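Local structure of omega transaminase (Pseudomonas sp., 5LHA) at residues Tyr87-Phe91 with Asp92-His96; Leu119-Gly123 with Gly124-Val128; Leu132-Ala135 with Arg136-Trp139. The protein probably catalyses, as an omega (amine) transaminase of fold type I, amino-group transfer between amines and carbonyl acceptors, with a pyridoxal phosphate cofactor. All blocks are in the same frame, centred on the assembly; numbering follows the deposited sequence. Where two conformers were deposited one is given.

Contact 1: Tyr87-Phe91 with Asp92-His96; sequences YYQTF and DGIAH
Ile94 packs against Tyr88 and Gln89 across a type II beta turn from Phe91 to Ile94. The turn is closed by Ile94 N donating to Phe91 O (3.0 Å), in the carbonyl plane; Gly93 at its third position has the positive phi (82°) that favours glycine. Ile94 CG2, anti to its own backbone N, meets the Tyr88 ring at its edge, near the ring plane, 4.0 Å from CD2. The same methyl lies 3.6 Å from Gln89 O, a buried carbonyl with no polar partner in the model. The other branch carries Ile94 CD1 to 3.9 Å from Gln89 OE1. Gln89 reaches it because CG sits between backbone N and carbonyl carbon (chi1 53°) and the chain then bends, which also lets OE1 accept a weak bond from Phe91 N, while NE2 binds Gly61 O of the second subunit. An alanine here, without either branch beyond CB, is likely to leave a gap beside the Tyr88 edge and the Gln89 amide. Tyr88 OH bonds Asp57 OD1 of the second subunit; a strand of that subunit pairs in parallel with Ile94 and Ala95. Ile94 O receives a CA-H...O contact from Thr90 CA (3.1 Å). Thr90 CG2 approaches the His96 ring obliquely, 3.7 Å from CD2, the carbon that also lies 3.6 Å from Tyr88 O.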
loop_
_atom_site.group_PDB
_atom_site.type_symbol
_atom_site.label_atom_id
_atom_site.label_comp_id
_atom_site.label_asym_id
_atom_site.label_seq_id
_atom_site.Cartn_x
_atom_site.Cartn_y
_atom_site.Cartn_z
ATOM N N TYR A 87 1.075 -36.898 -14.442
ATOM C CA TYR A 87 0.721 -35.920 -13.422
ATOM C C TYR A 87 -0.254 -36.502 -12.403
ATOM O O TYR A 87 -1.191 -37.224 -12.763
ATOM C CB TYR A 87 0.099 -34.665 -14.035
ATOM C CG TYR A 87 -0.491 -33.731 -12.997
ATOM C CD1 TYR A 87 0.321 -32.865 -12.284
ATOM C CD2 TYR A 87 -1.854 -33.735 -12.716
ATOM C CE1 TYR A 87 -0.200 -32.023 -11.336
ATOM C CE2 TYR A 87 -2.383 -32.897 -11.765
ATOM C CZ TYR A 87 -1.551 -32.038 -11.081
ATOM O OH TYR A 87 -2.069 -31.182 -10.148
ATOM N N TYR A 88 -0.004 -36.195 -11.130
ATOM C CA TYR A 88 -1.072 -36.098 -10.143
ATOM C C TYR A 88 -0.737 -34.994 -9.146
ATOM O O TYR A 88 0.409 -34.560 -9.028
ATOM C CB TYR A 88 -1.343 -37.420 -9.410
ATOM C CG TYR A 88 -2.809 -37.550 -9.056
ATOM C CD1 TYR A 88 -3.754 -37.819 -10.034
ATOM C CD2 TYR A 88 -3.254 -37.348 -7.757
ATOM C CE1 TYR A 88 -5.097 -37.910 -9.728
ATOM C CE2 TYR A 88 -4.600 -37.427 -7.440
ATOM C CZ TYR A 88 -5.517 -37.708 -8.424
ATOM O OH TYR A 88 -6.855 -37.794 -8.114
ATOM N N GLN A 89 -1.760 -34.548 -8.421
ATOM C CA GLN A 89 -1.625 -33.451 -7.471
ATOM C C GLN A 89 -0.879 -33.884 -6.207
ATOM O O GLN A 89 -0.733 -35.078 -5.916
ATOM C CB GLN A 89 -3.004 -32.917 -7.084
ATOM C CG GLN A 89 -3.945 -34.007 -6.587
ATOM C CD GLN A 89 -4.895 -33.520 -5.507
ATOM O OE1 GLN A 89 -4.469 -33.051 -4.456
ATOM N NE2 GLN A 89 -6.195 -33.630 -5.766
ATOM N N THR A 90 -0.387 -32.883 -5.454
ATOM C CA THR A 90 0.173 -33.095 -4.123
ATOM C C THR A 90 -0.494 -32.199 -3.085
ATOM O O THR A 90 0.097 -31.920 -2.036
ATOM C CB THR A 90 1.683 -32.857 -4.087
ATOM O OG1 THR A 90 1.954 -31.461 -4.277
ATOM C CG2 THR A 90 2.397 -33.685 -5.153
ATOM N N PHE A 91 -1.730 -31.769 -3.327
ATOM C CA PHE A 91 -2.394 -30.977 -2.300
ATOM C C PHE A 91 -2.674 -31.865 -1.091
ATOM O O PHE A 91 -2.492 -33.080 -1.140
ATOM C CB PHE A 91 -3.686 -30.351 -2.822
ATOM C CG PHE A 91 -3.473 -29.135 -3.689
ATOM C CD1 PHE A 91 -2.316 -28.998 -4.452
ATOM C CD2 PHE A 91 -4.428 -28.131 -3.745
ATOM C CE1 PHE A 91 -2.122 -27.891 -5.250
ATOM C CE2 PHE A 91 -4.241 -27.015 -4.534
ATOM C CZ PHE A 91 -3.089 -26.889 -5.288
ATOM N N ASP A 92 -3.112 -31.228 0.001
ATOM C CA ASP A 92 -3.278 -31.806 1.342
ATOM C C ASP A 92 -3.474 -33.321 1.410
ATOM O O ASP A 92 -4.536 -33.830 1.038
ATOM C CB ASP A 92 -4.463 -31.116 2.025
ATOM C CG ASP A 92 -4.572 -31.443 3.504
ATOM O OD1 ASP A 92 -3.580 -31.910 4.107
ATOM O OD2 ASP A 92 -5.663 -31.217 4.066
ATOM N N GLY A 93 -2.465 -34.047 1.903
ATOM C CA GLY A 93 -2.579 -35.472 2.161
ATOM C C GLY A 93 -2.393 -36.391 0.974
ATOM O O GLY A 93 -2.502 -37.611 1.137
ATOM N N ILE A 94 -2.099 -35.860 -0.206
ATOM C CA ILE A 94 -1.975 -36.658 -1.416
ATOM C C ILE A 94 -0.599 -36.418 -2.010
ATOM O O ILE A 94 -0.095 -35.293 -1.976
ATOM C CB ILE A 94 -3.083 -36.303 -2.430
ATOM C CG1 ILE A 94 -4.460 -36.601 -1.824
ATOM C CG2 ILE A 94 -2.881 -37.046 -3.761
ATOM C CD1 ILE A 94 -5.632 -36.394 -2.774
ATOM N N ALA A 95 0.024 -37.473 -2.526
ATOM C CA ALA A 95 1.291 -37.272 -3.219
ATOM C C ALA A 95 1.519 -38.436 -4.183
ATOM O O ALA A 95 0.587 -39.175 -4.513
ATOM C CB ALA A 95 2.437 -37.087 -2.209
ATOM N N HIS A 96 2.762 -38.591 -4.624
ATOM C CA HIS A 96 3.170 -39.578 -5.611
ATOM C C HIS A 96 4.665 -39.788 -5.452
ATOM O O HIS A 96 5.342 -38.957 -4.841
ATOM C CB HIS A 96 2.839 -39.105 -7.038
ATOM C CG HIS A 96 3.462 -37.791 -7.397
ATOM N ND1 HIS A 96 4.772 -37.679 -7.809
ATOM C CD2 HIS A 96 2.951 -36.540 -7.426
ATOM C CE1 HIS A 96 5.048 -36.412 -8.056
ATOM N NE2 HIS A 96 3.958 -35.700 -7.837
#

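Contact 2: Leu119-Gly123 with Gly124-Val128; sequences LFSSG and GSDAV. With PMP (4'-deoxy-4'-aminopyridoxal-5'-phosphate), chain E.
Asp126, in the first turn of helix 124-141, reaches back to Ser121 and Ser122 ahead of the helix, bracing the strand-to-helix turn by bonding back to it; the helix N-terminus that follows this turn cradles the cofactor phosphate, as in fold type I enzymes. The packing is tight around Asp126 CB, which lies 3.3 Å from Ser121 OG and 3.4 Å from Gly123 O. With CG beside the backbone N (chi1 -60°), the carboxylate turns toward the turn residues, and OD2 accepts Ser122 N at 3.1 Å, on its anti side and 27° out of the carboxylate plane. Asp126 OD1 binds His161 and also lies close to OD1 of Asp126 in the second subunit, a pairing of like charges that the histidine may help to offset. Gly123, the N-cap residue, supplies its carbonyl to Ala127 N and so starts the helical bonding. Its backbone is almost fully extended. The fit is looser at Ser122 OG, which stays 4.2 Å from Asp126 OD2. On the other side of the helix start the phosphate of PMP is held. Gly124 N donates to O2P, nearly straight at 164°, and a CB on Gly124 would collide with O4P. Thr330 of the second subunit also binds the cofactor. Ser125 grips O3P twice, through its backbone N at 3.1 Å and through OG at 2.8 Å.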
loop_
_atom_site.group_PDB
_atom_site.type_symbol
_atom_site.label_atom_id
_atom_site.label_comp_id
_atom_site.label_asym_id
_atom_site.label_seq_id
_atom_site.Cartn_x
_atom_site.Cartn_y
_atom_site.Cartn_z
ATOM N N LEU A 119 9.220 -26.413 -1.182
ATOM C CA LEU A 119 7.940 -26.081 -1.799
ATOM C C LEU A 119 8.176 -25.947 -3.299
ATOM O O LEU A 119 8.800 -24.980 -3.753
ATOM C CB LEU A 119 7.340 -24.811 -1.205
ATOM C CG LEU A 119 5.811 -24.844 -1.132
ATOM C CD1 LEU A 119 5.307 -23.770 -0.196
ATOM C CD2 LEU A 119 5.177 -24.685 -2.510
ATOM N N PHE A 120 7.657 -26.911 -4.060
ATOM C CA PHE A 120 7.907 -27.011 -5.489
ATOM C C PHE A 120 7.004 -26.060 -6.262
ATOM O O PHE A 120 5.933 -25.654 -5.807
ATOM C CB PHE A 120 7.681 -28.448 -5.980
ATOM C CG PHE A 120 8.779 -29.407 -5.594
ATOM C CD1 PHE A 120 10.014 -29.368 -6.225
ATOM C CD2 PHE A 120 8.586 -30.327 -4.574
ATOM C CE1 PHE A 120 11.022 -30.240 -5.853
ATOM C CE2 PHE A 120 9.592 -31.193 -4.205
ATOM C CZ PHE A 120 10.808 -31.151 -4.849
ATOM N N SER A 121 7.457 -25.719 -7.461
ATOM C CA SER A 121 6.748 -24.805 -8.339
ATOM C C SER A 121 7.237 -25.068 -9.760
ATOM O O SER A 121 7.766 -26.149 -10.045
ATOM C CB SER A 121 6.942 -23.358 -7.849
ATOM O OG SER A 121 8.304 -22.958 -7.919
ATOM N N SER A 122 7.072 -24.091 -10.653
ATOM C CA SER A 122 7.335 -24.309 -12.072
ATOM C C SER A 122 8.378 -23.379 -12.669
ATOM O O SER A 122 8.743 -23.561 -13.838
ATOM C CB SER A 122 6.040 -24.164 -12.881
ATOM O OG SER A 122 5.092 -25.142 -12.499
ATOM N N GLY A 123 8.901 -22.425 -11.905
ATOM C CA GLY A 123 9.863 -21.500 -12.470
ATOM C C GLY A 123 10.461 -20.635 -11.387
ATOM O O GLY A 123 10.157 -20.790 -10.204
ATOM N N GLY A 124 11.353 -19.736 -11.818
ATOM C CA GLY A 124 12.081 -18.900 -10.872
ATOM C C GLY A 124 11.226 -17.835 -10.206
ATOM O O GLY A 124 11.383 -17.561 -9.015
ATOM N N SER A 125 10.335 -17.197 -10.973
ATOM C CA SER A 125 9.415 -16.227 -10.391
ATOM C C SER A 125 8.504 -16.887 -9.368
ATOM O O SER A 125 8.170 -16.277 -8.347
ATOM C CB SER A 125 8.579 -15.566 -11.481
ATOM O OG SER A 125 9.401 -14.880 -12.396
ATOM N N ASP A 126 8.056 -18.119 -9.648
ATOM C CA ASP A 126 7.315 -18.888 -8.650
ATOM C C ASP A 126 8.133 -19.061 -7.386
ATOM O O ASP A 126 7.611 -18.932 -6.273
ATOM C CB ASP A 126 6.935 -20.275 -9.172
ATOM C CG ASP A 126 6.080 -20.252 -10.400
ATOM O OD1 ASP A 126 5.830 -19.170 -10.964
ATOM O OD2 ASP A 126 5.624 -21.355 -10.787
ATOM N N ALA A 127 9.397 -19.463 -7.540
ATOM C CA ALA A 127 10.241 -19.713 -6.375
ATOM C C ALA A 127 10.426 -18.448 -5.558
ATOM O O ALA A 127 10.426 -18.487 -4.325
ATOM C CB ALA A 127 11.591 -20.272 -6.817
ATOM N N VAL A 128 10.554 -17.308 -6.238
ATOM C CA VAL A 128 10.709 -16.033 -5.549
ATOM C C VAL A 128 9.399 -15.631 -4.880
ATOM O O VAL A 128 9.372 -15.277 -3.693
ATOM C CB VAL A 128 11.212 -14.959 -6.530
ATOM C CG1 VAL A 128 11.100 -13.575 -5.910
ATOM C CG2 VAL A 128 12.658 -15.266 -6.943
HETATM N N1 PMP E . 15.423 -14.679 -10.385
HETATM C C2 PMP E . 16.559 -14.823 -11.166
HETATM C C2A PMP E . 17.928 -14.543 -10.606
HETATM C C3 PMP E . 16.402 -14.856 -12.545
HETATM O O3 PMP E . 17.472 -14.631 -13.369
HETATM C C4 PMP E . 15.145 -15.109 -13.090
HETATM C C4A PMP E . 14.992 -15.225 -14.592
HETATM N N4A PMP E . 16.228 -14.869 -15.257
HETATM C C5 PMP E . 14.034 -15.245 -12.255
HETATM C C6 PMP E . 14.193 -15.023 -10.887
HETATM C C5A PMP E . 12.686 -15.627 -12.847
HETATM O O4P PMP E . 12.759 -16.892 -13.485
HETATM P P PMP E . 11.602 -17.436 -14.476
HETATM O O1P PMP E . 11.873 -16.829 -15.840
HETATM O O2P PMP E . 11.722 -18.943 -14.566
HETATM O O3P PMP E . 10.213 -17.038 -14.021
#

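Contact 3: Leu132-Ala135 with Arg136-Trp139; sequences LKMA and RQYW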
loop_
_atom_site.group_PDB
_atom_site.type_symbol
_atom_site.label_atom_id
_atom_site.label_comp_id
_atom_site.label_asym_id
_atom_site.label_seq_id
_atom_site.Cartn_x
_atom_site.Cartn_y
_atom_site.Cartn_z
ATOM N N LEU A 132 8.769 -15.063 -0.757
ATOM C CA LEU A 132 8.269 -13.844 -0.123
ATOM C C LEU A 132 7.076 -14.122 0.781
ATOM O O LEU A 132 7.059 -13.702 1.935
ATOM C CB LEU A 132 7.896 -12.818 -1.190
ATOM C CG LEU A 132 9.090 -12.364 -2.025
ATOM C CD1 LEU A 132 8.660 -11.425 -3.142
ATOM C CD2 LEU A 132 10.143 -11.707 -1.122
ATOM N N LYS A 133 6.067 -14.829 0.272
ATOM C CA LYS A 133 4.861 -15.106 1.055
ATOM C C LYS A 133 5.148 -16.041 2.229
ATOM O O LYS A 133 4.566 -15.886 3.309
ATOM C CB LYS A 133 3.797 -15.726 0.148
ATOM C CG LYS A 133 3.170 -14.767 -0.843
ATOM C CD LYS A 133 2.115 -15.470 -1.693
ATOM C CE LYS A 133 0.884 -15.842 -0.889
ATOM N NZ LYS A 133 0.092 -16.922 -1.557
ATOM N N MET A 134 6.028 -17.028 2.037
ATOM C CA MET A 134 6.325 -17.962 3.120
ATOM C C MET A 134 7.231 -17.340 4.169
ATOM O O MET A 134 7.161 -17.721 5.341
ATOM C CB MET A 134 6.984 -19.232 2.578
ATOM C CG MET A 134 6.095 -20.055 1.664
ATOM S SD MET A 134 4.451 -20.385 2.324
ATOM C CE MET A 134 4.896 -21.367 3.758
ATOM N N ALA A 135 8.091 -16.399 3.771
ATOM C CA ALA A 135 8.826 -15.607 4.755
ATOM C C ALA A 135 7.863 -14.851 5.662
ATOM O O ALA A 135 8.065 -14.789 6.881
ATOM C CB ALA A 135 9.786 -14.641 4.054
ATOM N N ARG A 136 6.809 -14.273 5.076
ATOM C CA ARG A 136 5.748 -13.654 5.865
ATOM C C ARG A 136 5.114 -14.654 6.823
ATOM O O ARG A 136 4.838 -14.319 7.980
ATOM C CB ARG A 136 4.674 -13.055 4.947
ATOM C CG ARG A 136 5.111 -11.856 4.097
ATOM C CD ARG A 136 4.933 -10.562 4.869
ATOM N NE ARG A 136 5.190 -9.355 4.076
ATOM C CZ ARG A 136 4.265 -8.605 3.484
ATOM N NH1 ARG A 136 2.974 -8.900 3.569
ATOM N NH2 ARG A 136 4.649 -7.539 2.810
ATOM N N GLN A 137 4.869 -15.886 6.362
ATOM C CA GLN A 137 4.227 -16.879 7.224
ATOM C C GLN A 137 5.132 -17.311 8.371
ATOM O O GLN A 137 4.663 -17.472 9.500
ATOM C CB GLN A 137 3.798 -18.104 6.410
ATOM C CG GLN A 137 3.178 -19.186 7.281
ATOM C CD GLN A 137 2.319 -20.163 6.518
ATOM O OE1 GLN A 137 2.005 -19.957 5.346
ATOM N NE2 GLN A 137 1.928 -21.243 7.188
ATOM N N TYR A 138 6.430 -17.480 8.108
ATOM C CA TYR A 138 7.383 -17.832 9.159
ATOM C C TYR A 138 7.278 -16.892 10.350
ATOM O O TYR A 138 7.239 -17.336 11.502
ATOM C CB TYR A 138 8.815 -17.814 8.612
ATOM C CG TYR A 138 9.872 -17.807 9.700
ATOM C CD1 TYR A 138 10.173 -18.965 10.404
ATOM C CD2 TYR A 138 10.553 -16.643 10.043
ATOM C CE1 TYR A 138 11.142 -18.973 11.404
ATOM C CE2 TYR A 138 11.520 -16.643 11.057
ATOM C CZ TYR A 138 11.803 -17.817 11.728
ATOM O OH TYR A 138 12.748 -17.855 12.721
ATOM N N TRP A 139 7.278 -15.582 10.095
ATOM C CA TRP A 139 7.234 -14.620 11.193
ATOM C C TRP A 139 5.897 -14.659 11.924
ATOM O O TRP A 139 5.855 -14.512 13.155
ATOM C CB TRP A 139 7.545 -13.221 10.675
ATOM C CG TRP A 139 8.992 -13.063 10.322
ATOM C CD1 TRP A 139 9.519 -12.889 9.068
ATOM C CD2 TRP A 139 10.103 -13.054 11.226
ATOM N NE1 TRP A 139 10.890 -12.789 9.139
ATOM C CE2 TRP A 139 11.272 -12.883 10.451
ATOM C CE3 TRP A 139 10.224 -13.175 12.611
ATOM C CZ2 TRP A 139 12.539 -12.821 11.019
ATOM C CZ3 TRP A 139 11.484 -13.119 13.171
ATOM C CH2 TRP A 139 12.626 -12.938 12.376
#
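On helix 124-141, successive turns are joined by i to i+4 bonds in which Arg136 N, Gln137 N and Tyr138 N donate to the carbonyls of Leu132, Lys133 and Met134. The bond from Tyr138 N to Met134 O is the shortest, at 2.9 Å. The next bond, Trp139 N to Ala135 O, is weak, and Trp139 CD1 lies still nearer that oxygen, at 3.2 Å, approaching it obliquely to the ring. The Met134 and Gln137 side chains run alongside each other in the same direction: Met134 is bent at chi2 and chi3 so that CE comes to 3.6 Å from Gln137 OE1, while Gln137 is extended, with CG anti to the backbone N (chi1 178°). The amide rotation is fixed from its other end, where NE2 donates to the carbonyls of Ser322 and Met324. This helix packs on the large sheet of the fold type I domain, with Ala135, Tyr138 and Trp139 against Leu260 of strand 260-264, and Leu132 and Arg136 on Phe150 of strand 149-153. Arg136 hugs its own helix before leaving it. CB lies 3.3 Å from Lys133 O and CG 3.4 Å from Leu132 O; the bend at chi2 (-87°) then leads the guanidinium away, so that NE binds Thr148 O and NH1 the carbonyls of His177 and Gln179 of the second subunit. Lys133 NZ binds His327 as well as Val160 O and Thr165 of the second subunit. The neighbouring rings of Tyr138 and Trp139 are steeply inclined to each other: Trp139 NE1, which donates to Ala226 O, lies in plane at the Tyr138 edge, and Tyr138 CE2, on a ring whose OH is bonded with Arg310 NE, stands 3.7 Å above the centre of the Trp139 ring.

How the contacts relate
The three contacts follow one another along the chain, and each touches the second subunit. Contacts 2 and 3 share helix 124-141; their centres are about 15 Å apart, and they meet where Leu119 CD1 packs on Met134 CG at 4.2 Å. Contact 1 touches neither: its nearest atoms are about 7 Å from contact 2 and about 11 Å from contact 3. Contact 2 binds the PMP phosphate directly, whereas the Leu132 side chain of contact 3 comes no closer than about 10 Å to a PMP. The Phe91 side chain of contact 1 lies about 5 Å from a different PMP, consistent with active sites built at the subunit interface.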